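Local coordinates for teicoplanin pseudoaglycone deacetylases Orf2 (Actinoplanes teichomyceticus, PDB 3DFF), which probably removes the acetyl group from the glucosamine of a teicoplanin pseudoaglycone, as a zinc-dependent hydrolase of the PIG-L family, at residues A[92-97]-A[137-142]. Residues are numbered along the deposited sequence; the frame is centred on the assembly and turned at random.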
loop_
_atom_site.group_PDB
_atom_site.type_symbol
_atom_site.label_atom_id
_atom_site.label_comp_id
_atom_site.label_asym_id
_atom_site.label_seq_id
_atom_site.Cartn_x
_atom_site.Cartn_y
_atom_site.Cartn_z
ATOM N N HIS A 92 -1.844 5.140 -11.853
ATOM C CA HIS A 92 -2.678 5.689 -10.790
ATOM C C HIS A 92 -4.157 5.359 -10.985
ATOM O O HIS A 92 -4.792 5.816 -11.949
ATOM C CB HIS A 92 -2.449 7.193 -10.676
ATOM C CG HIS A 92 -1.084 7.557 -10.178
ATOM N ND1 HIS A 92 -0.492 8.774 -10.429
ATOM C CD2 HIS A 92 -0.192 6.848 -9.445
ATOM C CE1 HIS A 92 0.697 8.809 -9.845
ATOM N NE2 HIS A 92 0.908 7.645 -9.259
ATOM N N GLY A 93 -4.701 4.568 -10.066
ATOM C CA GLY A 93 -6.075 4.072 -10.142
ATOM C C GLY A 93 -7.128 5.129 -9.838
ATOM O O GLY A 93 -6.786 6.278 -9.499
ATOM N N ARG A 94 -8.391 4.713 -9.949
ATOM C CA ARG A 94 -9.547 5.601 -9.919
ATOM C C ARG A 94 -10.251 5.659 -8.562
ATOM O O ARG A 94 -11.183 6.440 -8.386
ATOM C CB ARG A 94 -10.580 5.118 -10.962
ATOM C CG ARG A 94 -11.278 3.832 -10.596
ATOM C CD ARG A 94 -12.311 3.470 -11.665
ATOM N NE ARG A 94 -12.671 2.064 -11.625
ATOM C CZ ARG A 94 -13.779 1.562 -11.093
ATOM N NH1 ARG A 94 -14.692 2.343 -10.507
ATOM N NH2 ARG A 94 -13.967 0.253 -11.158
ATOM N N PHE A 95 -9.823 4.846 -7.599
ATOM C CA PHE A 95 -10.600 4.698 -6.367
ATOM C C PHE A 95 -10.273 5.758 -5.348
ATOM O O PHE A 95 -9.117 6.142 -5.209
ATOM C CB PHE A 95 -10.403 3.297 -5.783
ATOM C CG PHE A 95 -10.845 2.228 -6.731
ATOM C CD1 PHE A 95 -12.186 1.881 -6.823
ATOM C CD2 PHE A 95 -9.926 1.647 -7.611
ATOM C CE1 PHE A 95 -12.612 0.928 -7.761
ATOM C CE2 PHE A 95 -10.344 0.700 -8.564
ATOM C CZ PHE A 95 -11.672 0.320 -8.610
ATOM N N LEU A 96 -11.303 6.206 -4.630
ATOM C CA LEU A 96 -11.113 7.265 -3.653
ATOM C C LEU A 96 -10.593 6.721 -2.330
ATOM O O LEU A 96 -11.180 5.800 -1.753
ATOM C CB LEU A 96 -12.453 7.964 -3.388
ATOM C CG LEU A 96 -12.987 8.843 -4.515
ATOM C CD1 LEU A 96 -14.363 9.386 -4.110
ATOM C CD2 LEU A 96 -12.072 9.966 -4.839
ATOM N N ASP A 97 -9.538 7.360 -1.827
ATOM C CA ASP A 97 -9.058 7.085 -0.477
ATOM C C ASP A 97 -10.225 7.127 0.519
ATOM O O ASP A 97 -11.148 7.910 0.348
ATOM C CB ASP A 97 -8.022 8.116 -0.059
ATOM C CG ASP A 97 -7.368 7.747 1.262
ATOM O OD1 ASP A 97 -8.020 7.829 2.332
ATOM O OD2 ASP A 97 -6.224 7.315 1.227
ATOM N N ALA A 137 -11.266 -5.432 -7.850
ATOM C CA ALA A 137 -10.907 -6.704 -8.482
ATOM C C ALA A 137 -11.085 -6.625 -10.006
ATOM O O ALA A 137 -10.252 -7.133 -10.749
ATOM C CB ALA A 137 -11.724 -7.822 -7.904
ATOM N N ASP A 138 -12.155 -5.963 -10.453
ATOM C CA ASP A 138 -12.400 -5.770 -11.896
ATOM C C ASP A 138 -11.231 -5.037 -12.536
ATOM O O ASP A 138 -10.704 -5.453 -13.580
ATOM C CB ASP A 138 -13.688 -4.969 -12.149
ATOM C CG ASP A 138 -14.960 -5.755 -11.868
ATOM O OD1 ASP A 138 -14.899 -6.967 -11.563
ATOM O OD2 ASP A 138 -16.059 -5.145 -11.959
ATOM N N ASP A 139 -10.838 -3.913 -11.931
ATOM C CA ASP A 139 -9.737 -3.110 -12.443
ATOM C C ASP A 139 -8.407 -3.867 -12.438
ATOM O O ASP A 139 -7.626 -3.767 -13.386
ATOM C CB ASP A 139 -9.623 -1.791 -11.667
ATOM C CG ASP A 139 -10.652 -0.773 -12.112
ATOM O OD1 ASP A 139 -11.694 -1.176 -12.660
ATOM O OD2 ASP A 139 -10.405 0.427 -11.935
ATOM N N ILE A 140 -8.154 -4.638 -11.388
ATOM C CA ILE A 140 -6.931 -5.436 -11.343
ATOM C C ILE A 140 -6.934 -6.501 -12.433
ATOM O O ILE A 140 -5.898 -6.710 -13.068
ATOM C CB ILE A 140 -6.659 -6.059 -9.953
ATOM C CG1 ILE A 140 -6.457 -4.955 -8.909
ATOM C CG2 ILE A 140 -5.410 -6.961 -10.006
ATOM C CD1 ILE A 140 -6.497 -5.486 -7.464
ATOM N N ARG A 141 -8.085 -7.136 -12.661
ATOM C CA ARG A 141 -8.203 -8.128 -13.745
ATOM C C ARG A 141 -7.882 -7.507 -15.093
ATOM O O ARG A 141 -7.145 -8.096 -15.891
ATOM C CB ARG A 141 -9.587 -8.761 -13.749
ATOM C CG ARG A 141 -9.688 -9.957 -12.793
ATOM C CD ARG A 141 -10.959 -10.759 -13.012
ATOM N NE ARG A 141 -12.145 -9.960 -12.711
ATOM C CZ ARG A 141 -12.675 -9.832 -11.496
ATOM N NH1 ARG A 141 -12.164 -10.486 -10.460
ATOM N NH2 ARG A 141 -13.738 -9.072 -11.318
ATOM N N SER A 142 -8.383 -6.296 -15.319
ATOM C CA SER A 142 -8.125 -5.565 -16.559
ATOM C C SER A 142 -6.640 -5.283 -16.724
ATOM O O SER A 142 -6.084 -5.492 -17.799
ATOM C CB SER A 142 -8.940 -4.271 -16.603
ATOM O OG SER A 142 -10.318 -4.583 -16.591
HETATM O O HOH W 1 -8.251 1.919 -11.188
#
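Asp139 OD2 takes two bonds: one from Arg94 NE at 2.8 Å, and one from a water (2.7 Å from Asp139 OD2) that also accepts from Arg94 N. Arg94 NH2 reaches the other carboxylate oxygen, Asp139 OD1, at 3.1 Å and nearly straight, so NE and NH2 pair with the two oxygens through the flank of the guanidinium. The fit is skewed, with the two planes 54° apart: NE meets OD2 on its syn side but 26° out of the carboxylate plane, through a bent bond, and NH2 comes to OD1 more steeply out of that plane. A chi1 of 71° tucks CG of Arg94 in over the centre of the Phe95 ring, and the extended chain carries the guanidinium on until Phe95 CZ underlies one face toward its rim. Phe95 CE2 also touches Asp139 OD2 at 3.4 Å, while the buried ring packs on Leu132 and Val136 of helix 126-147 and on Tyr41. The loop tied here leads to Asp97, a zinc ligand in another structure of this protein, though no zinc is bound to it here. Arg94 shares its charge between Asp139 and Glu135, and would be expected to lower the pKa of Asp139 and hold it as a carboxylate.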